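Glycosyl hydrolase family 10 (Prevotella bryantii, PDB 4MGQ) is probably an endo-1,4-beta-xylanase that cleaves the backbone of xylan, represented here by a calcium-bound carbohydrate-binding module rather than the catalytic domain. Local coordinates at residues A[61-65]-A[77-82]. Sequence-based numbering, arbitrary orientation.
Sequences CDVTV and TPSFKS
C61–S82 and V63–F80 are the hydrogen-bonded pairs of the antiparallel strands 61-65 and 80-82, whose axes approach to 4.5 Å, with the non-hydrogen-bonded pair D62–K81 between them. V63 N lies 2.7 Å from F80 O, and the return bond from F80 N to V63 O is 3.0 Å long. Just before F80, a side chain takes over from the backbone: S79 OG accepts the amide of V65 almost straight (V65 N to S79 OG 2.9 Å, 175° at the hydrogen). The same oxygen is hydrogen-bonded to the T77 hydroxyl (T77 OG1 to S79 OG 2.8 Å), so that the serine ties the incoming loop to the strand. On the inner face the F80 ring stands alongside V63, brought there by a CG set between the backbone N and carbonyl carbon (chi1 56°). V63 CB sits over one face toward the rim, a CH-pi contact of 3.8 Å to the centroid, while V65 CG2 meets F80 CE1 at an oblique angle. V65 CG1 touches the ring of P78 at CG. On the other face the exposed D62 and K81 run side by side; the lysine bends at its last torsion (chi4 -77°) to bring NZ within 2.6 Å of D62 OD1, on the syn side but somewhat out of the carboxylate plane, in a salt bridge. The two strands form a beta hairpin at the margin of one sheet of the carbohydrate-binding module's beta-sandwich: within the chain 80-82 is outermost, and 61-69 is flanked beyond by 99-105. F80 and P78 pack across the core onto strands 48-57 and 87-94 of the opposing sheet, and S82 OG is hydrogen-bonded to T57 OG1 on strand 48-57.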
loop_
_atom_site.group_PDB
_atom_site.type_symbol
_atom_site.label_atom_id
_atom_site.label_comp_id
_atom_site.label_asym_id
_atom_site.label_seq_id
_atom_site.Cartn_x
_atom_site.Cartn_y
_atom_site.Cartn_z
ATOM N N CYS A 61 -7.940 -11.246 6.088
ATOM C CA CYS A 61 -6.579 -11.759 6.033
ATOM C C CYS A 61 -5.612 -10.850 6.774
ATOM O O CYS A 61 -5.960 -9.730 7.165
ATOM C CB CYS A 61 -6.122 -11.909 4.580
ATOM S SG CYS A 61 -6.071 -10.312 3.685
ATOM N N ASP A 62 -4.405 -11.369 6.976
ATOM C CA ASP A 62 -3.237 -10.578 7.347
ATOM C C ASP A 62 -2.544 -10.117 6.076
ATOM O O ASP A 62 -2.361 -10.900 5.144
ATOM C CB ASP A 62 -2.243 -11.392 8.185
ATOM C CG ASP A 62 -2.733 -11.668 9.588
ATOM O OD1 ASP A 62 -3.777 -11.118 9.990
ATOM O OD2 ASP A 62 -2.045 -12.424 10.304
ATOM N N VAL A 63 -2.156 -8.849 6.025
ATOM C CA VAL A 63 -1.365 -8.382 4.898
ATOM C C VAL A 63 0.046 -8.109 5.402
ATOM O O VAL A 63 0.276 -7.215 6.225
ATOM C CB VAL A 63 -1.955 -7.117 4.238
ATOM C CG1 VAL A 63 -1.060 -6.678 3.090
ATOM C CG2 VAL A 63 -3.373 -7.401 3.721
ATOM N N THR A 64 0.986 -8.915 4.926
ATOM C CA THR A 64 2.371 -8.832 5.373
ATOM C C THR A 64 3.160 -7.790 4.580
ATOM O O THR A 64 3.101 -7.768 3.347
ATOM C CB THR A 64 3.050 -10.206 5.238
ATOM O OG1 THR A 64 2.348 -11.144 6.055
ATOM C CG2 THR A 64 4.494 -10.150 5.687
ATOM N N VAL A 65 3.870 -6.927 5.303
ATOM C CA VAL A 65 4.743 -5.925 4.688
ATOM C C VAL A 65 6.151 -6.035 5.262
ATOM O O VAL A 65 6.338 -5.896 6.467
ATOM C CB VAL A 65 4.231 -4.483 4.908
ATOM C CG1 VAL A 65 5.144 -3.494 4.202
ATOM C CG2 VAL A 65 2.788 -4.318 4.396
ATOM N N THR A 77 7.430 -4.607 11.681
ATOM C CA THR A 77 6.983 -4.178 10.372
ATOM C C THR A 77 5.656 -3.446 10.478
ATOM O O THR A 77 5.003 -3.501 11.522
ATOM C CB THR A 77 6.791 -5.372 9.427
ATOM O OG1 THR A 77 5.699 -6.161 9.904
ATOM C CG2 THR A 77 8.054 -6.227 9.321
ATOM N N PRO A 78 5.240 -2.774 9.390
ATOM C CA PRO A 78 3.895 -2.199 9.373
ATOM C C PRO A 78 2.846 -3.174 8.840
ATOM O O PRO A 78 1.859 -2.740 8.254
ATOM C CB PRO A 78 4.045 -1.002 8.441
ATOM C CG PRO A 78 5.101 -1.448 7.445
ATOM C CD PRO A 78 6.052 -2.331 8.237
ATOM N N SER A 79 3.059 -4.471 9.041
ATOM C CA SER A 79 2.086 -5.467 8.596
ATOM C C SER A 79 0.738 -5.170 9.245
ATOM O O SER A 79 0.678 -4.667 10.375
ATOM C CB SER A 79 2.551 -6.876 8.949
ATOM O OG SER A 79 3.721 -7.204 8.224
ATOM N N PHE A 80 -0.341 -5.470 8.535
ATOM C CA PHE A 80 -1.656 -5.083 9.021
ATOM C C PHE A 80 -2.692 -6.132 8.668
ATOM O O PHE A 80 -2.363 -7.199 8.138
ATOM C CB PHE A 80 -2.057 -3.712 8.454
ATOM C CG PHE A 80 -2.029 -3.634 6.950
ATOM C CD1 PHE A 80 -0.852 -3.342 6.275
ATOM C CD2 PHE A 80 -3.186 -3.831 6.208
ATOM C CE1 PHE A 80 -0.821 -3.264 4.899
ATOM C CE2 PHE A 80 -3.169 -3.747 4.820
ATOM C CZ PHE A 80 -1.977 -3.457 4.166
ATOM N N LYS A 81 -3.948 -5.831 8.974
ATOM C CA LYS A 81 -5.030 -6.767 8.704
ATOM C C LYS A 81 -6.077 -6.125 7.808
ATOM O O LYS A 81 -6.239 -4.905 7.796
ATOM C CB LYS A 81 -5.666 -7.247 10.013
ATOM C CG LYS A 81 -4.707 -8.011 10.923
ATOM C CD LYS A 81 -5.413 -8.513 12.167
ATOM C CE LYS A 81 -4.462 -9.296 13.064
ATOM N NZ LYS A 81 -4.209 -10.667 12.539
ATOM N N SER A 82 -6.790 -6.955 7.059
ATOM C CA SER A 82 -7.845 -6.470 6.184
ATOM C C SER A 82 -9.101 -7.304 6.395
ATOM O O SER A 82 -9.024 -8.452 6.829
ATOM C CB SER A 82 -7.409 -6.519 4.723
ATOM O OG SER A 82 -8.419 -6.022 3.860
#